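Local atomic coordinates of early 35 kDa protein (Autographa californica nucleopolyhedrovirus, PDB entry 1P35), a protein that blocks the death of infected insect cells by inhibiting host caspases, and also suppresses the host's antiviral RNA interference response. Residues V2-E7 / K126-A131; Q208-V213 / Y230-S235; G267-K272 / V276-L281. All coordinates share one frame; numbering follows the deposited sequence.

Interaction 1 of 3, residues V2-E7 / K126-A131; sequences VIFPVE and KKSIEA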
loop_
_atom_site.group_PDB
_atom_site.type_symbol
_atom_site.label_atom_id
_atom_site.label_comp_id
_atom_site.label_asym_id
_atom_site.label_seq_id
_atom_site.Cartn_x
_atom_site.Cartn_y
_atom_site.Cartn_z
ATOM N N VAL A 2 -12.354 6.492 -24.589
ATOM C CA VAL A 2 -13.299 6.153 -25.687
ATOM C C VAL A 2 -12.789 4.766 -26.007
ATOM O O VAL A 2 -11.750 4.584 -26.663
ATOM C CB VAL A 2 -13.102 7.097 -26.896
ATOM C CG1 VAL A 2 -14.062 6.774 -27.996
ATOM C CG2 VAL A 2 -13.243 8.527 -26.426
ATOM N N ILE A 3 -13.477 3.787 -25.468
ATOM C CA ILE A 3 -13.047 2.401 -25.632
ATOM C C ILE A 3 -13.729 1.605 -26.724
ATOM O O ILE A 3 -14.927 1.734 -26.948
ATOM C CB ILE A 3 -13.188 1.691 -24.282
ATOM C CG1 ILE A 3 -12.295 2.424 -23.262
ATOM C CG2 ILE A 3 -12.822 0.220 -24.389
ATOM C CD1 ILE A 3 -12.268 1.782 -21.868
ATOM N N PHE A 4 -12.943 0.779 -27.404
ATOM C CA PHE A 4 -13.438 -0.077 -28.488
ATOM C C PHE A 4 -12.751 -1.413 -28.300
ATOM O O PHE A 4 -11.600 -1.458 -27.885
ATOM C CB PHE A 4 -13.016 0.464 -29.869
ATOM C CG PHE A 4 -13.414 -0.428 -31.016
ATOM C CD1 PHE A 4 -14.684 -0.337 -31.568
ATOM C CD2 PHE A 4 -12.571 -1.468 -31.435
ATOM C CE1 PHE A 4 -15.126 -1.284 -32.513
ATOM C CE2 PHE A 4 -12.989 -2.428 -32.377
ATOM C CZ PHE A 4 -14.279 -2.334 -32.913
ATOM N N PRO A 5 -13.452 -2.531 -28.505
ATOM C CA PRO A 5 -14.841 -2.840 -28.841
ATOM C C PRO A 5 -15.727 -2.138 -27.821
ATOM O O PRO A 5 -15.292 -1.907 -26.702
ATOM C CB PRO A 5 -14.891 -4.346 -28.647
ATOM C CG PRO A 5 -13.520 -4.767 -29.139
ATOM C CD PRO A 5 -12.662 -3.770 -28.388
ATOM N N VAL A 6 -16.974 -1.842 -28.174
ATOM C CA VAL A 6 -17.838 -1.133 -27.239
ATOM C C VAL A 6 -18.437 -1.940 -26.080
ATOM O O VAL A 6 -18.992 -1.374 -25.138
ATOM C CB VAL A 6 -18.965 -0.402 -27.992
ATOM C CG1 VAL A 6 -18.366 0.720 -28.856
ATOM C CG2 VAL A 6 -19.735 -1.402 -28.861
ATOM N N GLU A 7 -18.339 -3.258 -26.137
ATOM C CA GLU A 7 -18.862 -4.069 -25.040
ATOM C C GLU A 7 -18.078 -3.688 -23.764
ATOM O O GLU A 7 -18.622 -3.115 -22.829
ATOM C CB GLU A 7 -18.655 -5.563 -25.360
ATOM C CG GLU A 7 -17.183 -5.917 -25.658
ATOM C CD GLU A 7 -16.939 -7.365 -26.043
ATOM O OE1 GLU A 7 -17.295 -8.258 -25.243
ATOM O OE2 GLU A 7 -16.378 -7.598 -27.141
ATOM N N LYS A 126 -17.267 -5.175 -41.277
ATOM C CA LYS A 126 -17.953 -3.896 -41.363
ATOM C C LYS A 126 -18.607 -3.566 -40.015
ATOM O O LYS A 126 -18.657 -2.407 -39.601
ATOM C CB LYS A 126 -19.009 -3.922 -42.475
ATOM C CG LYS A 126 -19.360 -2.522 -43.011
ATOM C CD LYS A 126 -20.478 -2.534 -44.056
ATOM C CE LYS A 126 -21.799 -3.022 -43.435
ATOM N NZ LYS A 126 -22.994 -2.905 -44.349
ATOM N N LYS A 127 -19.096 -4.594 -39.337
ATOM C CA LYS A 127 -19.739 -4.446 -38.027
ATOM C C LYS A 127 -18.838 -3.627 -37.048
ATOM O O LYS A 127 -19.266 -2.618 -36.482
ATOM C CB LYS A 127 -19.999 -5.857 -37.476
ATOM C CG LYS A 127 -20.804 -5.991 -36.186
ATOM C CD LYS A 127 -20.845 -7.481 -35.765
ATOM C CE LYS A 127 -21.628 -7.746 -34.478
ATOM N NZ LYS A 127 -23.096 -7.522 -34.629
ATOM N N SER A 128 -17.587 -4.060 -36.885
ATOM C CA SER A 128 -16.653 -3.417 -35.979
ATOM C C SER A 128 -16.270 -2.017 -36.401
ATOM O O SER A 128 -16.144 -1.106 -35.571
ATOM C CB SER A 128 -15.385 -4.263 -35.841
ATOM O OG SER A 128 -15.670 -5.527 -35.271
ATOM N N ILE A 129 -16.090 -1.845 -37.704
ATOM C CA ILE A 129 -15.669 -0.572 -38.233
ATOM C C ILE A 129 -16.761 0.466 -38.144
ATOM O O ILE A 129 -16.489 1.640 -37.919
ATOM C CB ILE A 129 -15.151 -0.746 -39.682
ATOM C CG1 ILE A 129 -13.844 -1.530 -39.620
ATOM C CG2 ILE A 129 -14.944 0.607 -40.357
ATOM C CD1 ILE A 129 -13.314 -1.970 -40.924
ATOM N N GLU A 130 -18.000 0.037 -38.284
ATOM C CA GLU A 130 -19.084 0.990 -38.218
ATOM C C GLU A 130 -19.361 1.360 -36.767
ATOM O O GLU A 130 -19.725 2.491 -36.476
ATOM C CB GLU A 130 -20.344 0.423 -38.883
ATOM C CG GLU A 130 -20.124 0.019 -40.359
ATOM C CD GLU A 130 -21.417 -0.270 -41.113
ATOM O OE1 GLU A 130 -22.279 -1.005 -40.575
ATOM O OE2 GLU A 130 -21.556 0.231 -42.254
ATOM N N ALA A 131 -19.160 0.402 -35.868
ATOM C CA ALA A 131 -19.404 0.643 -34.450
ATOM C C ALA A 131 -18.467 1.761 -33.970
ATOM O O ALA A 131 -18.905 2.741 -33.341
ATOM C CB ALA A 131 -19.166 -0.614 -33.677
#
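The ring of F4 reaches across to the first turns of helix 126-135 and meets it at S128 and A131, with the far end of the phenyl doing all the touching. Its first torsion carries CG away from the backbone N and beside the carbonyl carbon (chi1 176°), and from there the side chain runs out toward the helix. CZ comes 3.7 Å from CB of S128, which lies at the rim of the ring and in its plane. The neighbouring CE1 is 3.2 Å from the carbonyl O of S128, an oblique approach of an aromatic carbon to a peptide oxygen rather than a conventional hydrogen bond. One turn on, the methyl CB of A131 also lies near the ring plane, 4.3 Å from CE1, and it supplies the apolar part of the contact. The ring is therefore met edgewise by two side chains one helical turn apart. The hydroxyl of S128 is turned beside its own backbone N (chi1 -63°) and is hydrogen-bonded to OD1 of D125, just before the helix; the touch on F4 is made by CB. A single phenyl edge thus packs the end of the N-terminal strand 2-4 against helix 126-135, with no hydrogen bond across. Behind the phenyl, strand 2-4 pairs with strand 42-48 through V2 to M45 and F4 to L43. The F4 ring also meets Y123 edge-to-face, while I129, on another side of the helix, packs against F114 and L118 of helix 110-120.

Interaction 2 of 3, residues Q208-V213 / Y230-S235; sequences QFEEFV and YYNEAS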
loop_
_atom_site.group_PDB
_atom_site.type_symbol
_atom_site.label_atom_id
_atom_site.label_comp_id
_atom_site.label_asym_id
_atom_site.label_seq_id
_atom_site.Cartn_x
_atom_site.Cartn_y
_atom_site.Cartn_z
ATOM N N GLN A 208 -17.250 25.674 -15.862
ATOM C CA GLN A 208 -17.173 24.357 -16.493
ATOM C C GLN A 208 -17.385 23.303 -15.417
ATOM O O GLN A 208 -17.990 22.277 -15.666
ATOM C CB GLN A 208 -15.794 24.124 -17.163
ATOM C CG GLN A 208 -15.706 22.853 -18.033
ATOM C CD GLN A 208 -14.307 22.671 -18.691
ATOM O OE1 GLN A 208 -13.988 21.609 -19.233
ATOM N NE2 GLN A 208 -13.494 23.725 -18.655
ATOM N N PHE A 209 -16.885 23.583 -14.217
ATOM C CA PHE A 209 -16.999 22.633 -13.142
ATOM C C PHE A 209 -18.486 22.573 -12.653
ATOM O O PHE A 209 -19.000 21.471 -12.356
ATOM C CB PHE A 209 -16.017 22.975 -11.985
ATOM C CG PHE A 209 -14.527 22.911 -12.365
ATOM C CD1 PHE A 209 -14.117 22.185 -13.476
ATOM C CD2 PHE A 209 -13.551 23.632 -11.636
ATOM C CE1 PHE A 209 -12.733 22.166 -13.907
ATOM C CE2 PHE A 209 -12.174 23.634 -12.052
ATOM C CZ PHE A 209 -11.787 22.898 -13.186
ATOM N N GLU A 210 -19.167 23.721 -12.592
ATOM C CA GLU A 210 -20.582 23.765 -12.152
ATOM C C GLU A 210 -21.419 22.930 -13.073
ATOM O O GLU A 210 -22.207 22.091 -12.642
ATOM C CB GLU A 210 -21.141 25.197 -12.128
ATOM C CG GLU A 210 -20.523 26.043 -11.022
ATOM C CD GLU A 210 -21.138 27.425 -10.926
ATOM O OE1 GLU A 210 -22.377 27.509 -10.722
ATOM O OE2 GLU A 210 -20.367 28.411 -11.046
ATOM N N GLU A 211 -21.229 23.158 -14.368
ATOM C CA GLU A 211 -21.976 22.380 -15.347
ATOM C C GLU A 211 -21.757 20.857 -15.164
ATOM O O GLU A 211 -22.670 20.072 -15.295
ATOM C CB GLU A 211 -21.532 22.761 -16.766
ATOM C CG GLU A 211 -22.131 21.819 -17.837
ATOM C CD GLU A 211 -21.634 22.092 -19.252
ATOM O OE1 GLU A 211 -20.402 22.246 -19.469
ATOM O OE2 GLU A 211 -22.483 22.120 -20.155
ATOM N N PHE A 212 -20.510 20.447 -14.914
ATOM C CA PHE A 212 -20.238 19.014 -14.792
ATOM C C PHE A 212 -20.918 18.454 -13.500
ATOM O O PHE A 212 -21.622 17.433 -13.542
ATOM C CB PHE A 212 -18.688 18.774 -14.790
ATOM C CG PHE A 212 -18.278 17.467 -15.388
ATOM C CD1 PHE A 212 -18.543 16.263 -14.723
ATOM C CD2 PHE A 212 -17.681 17.421 -16.638
ATOM C CE1 PHE A 212 -18.217 15.018 -15.311
ATOM C CE2 PHE A 212 -17.351 16.184 -17.230
ATOM C CZ PHE A 212 -17.619 14.986 -16.571
ATOM N N VAL A 213 -20.731 19.152 -12.371
ATOM C CA VAL A 213 -21.293 18.705 -11.095
ATOM C C VAL A 213 -22.839 18.692 -11.039
ATOM O O VAL A 213 -23.425 17.748 -10.491
ATOM C CB VAL A 213 -20.710 19.520 -9.928
ATOM C CG1 VAL A 213 -21.380 19.152 -8.578
ATOM C CG2 VAL A 213 -19.182 19.240 -9.830
ATOM N N TYR A 230 -26.154 20.320 -3.323
ATOM C CA TYR A 230 -25.204 20.881 -4.279
ATOM C C TYR A 230 -24.414 22.024 -3.636
ATOM O O TYR A 230 -24.997 22.969 -3.078
ATOM C CB TYR A 230 -25.956 21.401 -5.524
ATOM C CG TYR A 230 -25.054 22.168 -6.478
ATOM C CD1 TYR A 230 -24.013 21.529 -7.179
ATOM C CD2 TYR A 230 -25.194 23.540 -6.627
ATOM C CE1 TYR A 230 -23.153 22.249 -7.998
ATOM C CE2 TYR A 230 -24.335 24.276 -7.444
ATOM C CZ TYR A 230 -23.326 23.625 -8.131
ATOM O OH TYR A 230 -22.588 24.337 -9.026
ATOM N N TYR A 231 -23.091 21.932 -3.727
ATOM C CA TYR A 231 -22.188 22.933 -3.170
ATOM C C TYR A 231 -21.337 23.711 -4.156
ATOM O O TYR A 231 -20.746 23.147 -5.080
ATOM C CB TYR A 231 -21.216 22.302 -2.175
ATOM C CG TYR A 231 -21.837 21.801 -0.892
ATOM C CD1 TYR A 231 -22.419 20.540 -0.842
ATOM C CD2 TYR A 231 -21.925 22.627 0.256
ATOM C CE1 TYR A 231 -23.094 20.072 0.296
ATOM C CE2 TYR A 231 -22.610 22.173 1.434
ATOM C CZ TYR A 231 -23.193 20.879 1.428
ATOM O OH TYR A 231 -23.859 20.377 2.504
ATOM N N ASN A 232 -21.259 25.018 -3.933
ATOM C CA ASN A 232 -20.412 25.884 -4.736
ATOM C C ASN A 232 -19.811 26.807 -3.667
ATOM O O ASN A 232 -20.265 27.936 -3.461
ATOM C CB ASN A 232 -21.220 26.680 -5.743
ATOM C CG ASN A 232 -20.348 27.314 -6.819
ATOM O OD1 ASN A 232 -19.176 27.666 -6.573
ATOM N ND2 ASN A 232 -20.912 27.477 -8.013
ATOM N N GLU A 233 -18.798 26.274 -2.980
ATOM C CA GLU A 233 -18.112 26.928 -1.876
ATOM C C GLU A 233 -16.648 27.318 -2.115
ATOM O O GLU A 233 -15.943 26.790 -2.986
ATOM C CB GLU A 233 -18.115 26.016 -0.639
ATOM C CG GLU A 233 -19.440 25.436 -0.195
ATOM C CD GLU A 233 -19.297 24.484 1.017
ATOM O OE1 GLU A 233 -18.383 23.603 1.046
ATOM O OE2 GLU A 233 -20.124 24.607 1.942
ATOM N N ALA A 234 -16.190 28.228 -1.268
ATOM C CA ALA A 234 -14.827 28.705 -1.314
ATOM C C ALA A 234 -14.328 28.905 0.103
ATOM O O ALA A 234 -14.991 29.574 0.897
ATOM C CB ALA A 234 -14.761 30.019 -2.059
ATOM N N SER A 235 -13.196 28.286 0.435
ATOM C CA SER A 235 -12.582 28.508 1.741
ATOM C C SER A 235 -11.349 29.368 1.400
ATOM O O SER A 235 -11.229 29.876 0.267
ATOM C CB SER A 235 -12.183 27.200 2.442
ATOM O OG SER A 235 -11.142 26.522 1.765
#
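Y230 and N232 both swing their side chains anti to the backbone N (chi1 172° for Y230), and being two apart on the strand they face helix 206-215 together. From the helix, E210 comes to meet them: its CG stands beside its own backbone N (chi1 -69°); its first bond leaves the helix to one flank, and the extended chain then brings the carboxylate close to the strand. The phenol oxygen OH of Y230 lodges against the stem of this glutamate, 3.3 Å from CG, and the two side chains cross at about a right angle. No hydrogen bond forms there. Nor does N232 bond to the carboxylate, although its ND2 is 3.1 Å from OE1 of E210. The amide nitrogen stands above the carboxylate plane, nearer to the carbon than to either oxygen, with the two flat groups turned 77° apart; so short an approach at an exposed asparagine is best treated as doubtful. The apolar part is plainer: CG1 of V213 meets the Y230 ring at its edge and in its plane, 3.6 Å from CE1. Helix and strand run nearly antiparallel, their axes 10.1 Å apart. V213 also packs on I241 and K243 of the adjoining strand 238-249. On the other face of strand 227-234, Y231 stacks with Y242 and makes a cation-pi contact with K262, while F209 of the helix packs on V292 and L294 of strand 292-295.

Interaction 3 of 3, residues G267-K272 / V276-L281; sequences GFIYDK and VLYVKL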
loop_
_atom_site.group_PDB
_atom_site.type_symbol
_atom_site.label_atom_id
_atom_site.label_comp_id
_atom_site.label_asym_id
_atom_site.label_seq_id
_atom_site.Cartn_x
_atom_site.Cartn_y
_atom_site.Cartn_z
ATOM N N GLY A 267 -17.051 15.575 -7.232
ATOM C CA GLY A 267 -16.900 16.868 -7.868
ATOM C C GLY A 267 -15.468 17.301 -8.087
ATOM O O GLY A 267 -14.601 16.491 -8.404
ATOM N N PHE A 268 -15.251 18.596 -7.894
ATOM C CA PHE A 268 -13.990 19.257 -8.128
ATOM C C PHE A 268 -13.554 20.089 -6.909
ATOM O O PHE A 268 -14.346 20.891 -6.347
ATOM C CB PHE A 268 -14.145 20.216 -9.342
ATOM C CG PHE A 268 -14.510 19.536 -10.612
ATOM C CD1 PHE A 268 -15.774 18.982 -10.785
ATOM C CD2 PHE A 268 -13.549 19.356 -11.616
ATOM C CE1 PHE A 268 -16.088 18.224 -11.955
ATOM C CE2 PHE A 268 -13.836 18.616 -12.776
ATOM C CZ PHE A 268 -15.128 18.035 -12.950
ATOM N N ILE A 269 -12.309 19.892 -6.494
ATOM C CA ILE A 269 -11.740 20.654 -5.395
ATOM C C ILE A 269 -10.521 21.311 -6.004
ATOM O O ILE A 269 -9.626 20.615 -6.526
ATOM C CB ILE A 269 -11.332 19.762 -4.210
ATOM C CG1 ILE A 269 -12.581 19.366 -3.409
ATOM C CG2 ILE A 269 -10.320 20.510 -3.306
ATOM C CD1 ILE A 269 -12.361 18.219 -2.378
ATOM N N TYR A 270 -10.479 22.645 -5.943
ATOM C CA TYR A 270 -9.374 23.359 -6.530
ATOM C C TYR A 270 -8.568 24.106 -5.470
ATOM O O TYR A 270 -9.094 24.873 -4.650
ATOM C CB TYR A 270 -9.876 24.332 -7.592
ATOM C CG TYR A 270 -8.752 25.091 -8.244
ATOM C CD1 TYR A 270 -7.881 24.452 -9.107
ATOM C CD2 TYR A 270 -8.549 26.447 -7.990
ATOM C CE1 TYR A 270 -6.836 25.120 -9.713
ATOM C CE2 TYR A 270 -7.499 27.139 -8.596
ATOM C CZ TYR A 270 -6.646 26.454 -9.463
ATOM O OH TYR A 270 -5.592 27.066 -10.090
ATOM N N ASP A 271 -7.259 23.856 -5.471
ATOM C CA ASP A 271 -6.397 24.515 -4.508
ATOM C C ASP A 271 -5.830 25.764 -5.162
ATOM O O ASP A 271 -4.920 25.685 -5.982
ATOM C CB ASP A 271 -5.302 23.561 -4.051
ATOM C CG ASP A 271 -4.465 24.134 -2.928
ATOM O OD1 ASP A 271 -4.312 25.377 -2.882
ATOM O OD2 ASP A 271 -3.939 23.326 -2.121
ATOM N N LYS A 272 -6.412 26.910 -4.807
ATOM C CA LYS A 272 -6.025 28.222 -5.323
ATOM C C LYS A 272 -4.558 28.555 -5.037
ATOM O O LYS A 272 -3.962 29.370 -5.736
ATOM C CB LYS A 272 -6.879 29.328 -4.672
ATOM C CG LYS A 272 -8.398 29.206 -4.785
ATOM C CD LYS A 272 -9.033 30.243 -3.897
ATOM C CE LYS A 272 -10.545 30.116 -3.843
ATOM N NZ LYS A 272 -11.114 31.120 -2.885
ATOM N N VAL A 276 -3.546 23.297 -8.022
ATOM C CA VAL A 276 -3.855 21.898 -8.221
ATOM C C VAL A 276 -5.357 21.628 -8.164
ATOM O O VAL A 276 -6.092 22.148 -7.294
ATOM C CB VAL A 276 -3.145 20.991 -7.167
ATOM C CG1 VAL A 276 -3.434 19.549 -7.482
ATOM C CG2 VAL A 276 -1.634 21.239 -7.184
ATOM N N LEU A 277 -5.782 20.785 -9.097
ATOM C CA LEU A 277 -7.159 20.387 -9.237
ATOM C C LEU A 277 -7.338 18.907 -8.827
ATOM O O LEU A 277 -6.598 18.033 -9.294
ATOM C CB LEU A 277 -7.582 20.521 -10.712
ATOM C CG LEU A 277 -9.062 20.105 -10.833
ATOM C CD1 LEU A 277 -9.960 21.109 -10.051
ATOM C CD2 LEU A 277 -9.465 20.042 -12.277
ATOM N N TYR A 278 -8.306 18.622 -7.971
ATOM C CA TYR A 278 -8.574 17.242 -7.593
ATOM C C TYR A 278 -9.975 16.946 -8.088
ATOM O O TYR A 278 -10.906 17.772 -7.913
ATOM C CB TYR A 278 -8.547 17.053 -6.088
ATOM C CG TYR A 278 -7.265 17.495 -5.420
ATOM C CD1 TYR A 278 -7.063 18.833 -5.101
ATOM C CD2 TYR A 278 -6.232 16.572 -5.140
ATOM C CE1 TYR A 278 -5.876 19.262 -4.525
ATOM C CE2 TYR A 278 -5.016 16.979 -4.549
ATOM C CZ TYR A 278 -4.854 18.316 -4.251
ATOM O OH TYR A 278 -3.687 18.702 -3.682
ATOM N N VAL A 279 -10.140 15.789 -8.722
ATOM C CA VAL A 279 -11.445 15.449 -9.218
ATOM C C VAL A 279 -11.823 14.042 -8.775
ATOM O O VAL A 279 -10.986 13.121 -8.817
ATOM C CB VAL A 279 -11.505 15.481 -10.745
ATOM C CG1 VAL A 279 -12.936 15.296 -11.214
ATOM C CG2 VAL A 279 -10.922 16.772 -11.290
ATOM N N LYS A 280 -13.079 13.868 -8.352
ATOM C CA LYS A 280 -13.561 12.546 -8.007
ATOM C C LYS A 280 -15.000 12.361 -8.515
ATOM O O LYS A 280 -15.891 13.058 -8.059
ATOM C CB LYS A 280 -13.559 12.341 -6.495
ATOM C CG LYS A 280 -14.170 10.999 -6.101
ATOM C CD LYS A 280 -14.227 10.873 -4.549
ATOM C CE LYS A 280 -14.314 9.411 -4.113
ATOM N NZ LYS A 280 -13.984 9.215 -2.671
ATOM N N LEU A 281 -15.197 11.404 -9.428
ATOM C CA LEU A 281 -16.463 11.090 -10.017
ATOM C C LEU A 281 -16.593 9.566 -9.818
ATOM O O LEU A 281 -16.527 8.773 -10.769
ATOM C CB LEU A 281 -16.433 11.461 -11.503
ATOM C CG LEU A 281 -16.191 12.948 -11.803
ATOM C CD1 LEU A 281 -15.883 13.067 -13.304
ATOM C CD2 LEU A 281 -17.434 13.821 -11.395
#
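V276 O accepts the amide of D271 at 2.8 Å in an almost straight bond at the turn end of this antiparallel hairpin; the return bond from V276 N to D271 O is weak, and the pairing there is loose. The same V276 O lies 3.4 Å from CD1 of Y270, an oblique approach to that ring. L277 follows in a non-hydrogen-bonded pair with Y270 and sends its two methyls apart: CD1 goes to the edge of the Y270 ring, 4.0 Å from the tyrosine's CD1, and CD2 to the edge of the F268 ring. Y278 and I269 make a tight hydrogen-bonded pair, with Y278 N 2.8 Å from I269 O. CG of Y278 lies beside its backbone N (chi1 -56°), which sets the ring edge against I269 O and one face under CG1 of V276. V279 then lies alongside F268, pointing the same way; its CG1 sits over the phenyl face, 4.0 Å from the centroid of the F268 ring, in a CH-pi contact, while CG2 touches F268 CD2 at 3.7 Å. K280 exchanges two backbone bonds with G267, whose backbone angles (phi 153°) suit a residue without a side chain, where the chain turns a corner. The ammonium of K280 makes a salt bridge with D71. L281 ends the segment by packing on F212 of helix 206-215. Strand 276-282 pairs on its other edge with strand 191-199, and strand 259-271 with 238-249. One side of the hairpin, with I269, Y278 and K280, packs against helix 62-74; the other, with F268 and L277, packs against helix 206-215.

Interactions 2 and 3 are neighbours, their centres about 10 Å apart, and meet through helix 206-215, which belongs to interaction 2 and packs on the hairpin: its F209, V213 and F212 touch F268 and L281, while E210 and V213 face strand 227-234. Interaction 1 lies on the other side of the chain's centre, about 33 Å from interaction 3 between centres. The hairpin contact is the buried one, held by backbone hydrogen bonds, regular except at the turn end, with aromatic and aliphatic groups on either side. The other two are partly buried and have no hydrogen bond across them: 2-7 / 126-131 rests on one phenyl edge, and 208-213 / 230-235 combines a valine-tyrosine contact with polar groups close to solvent.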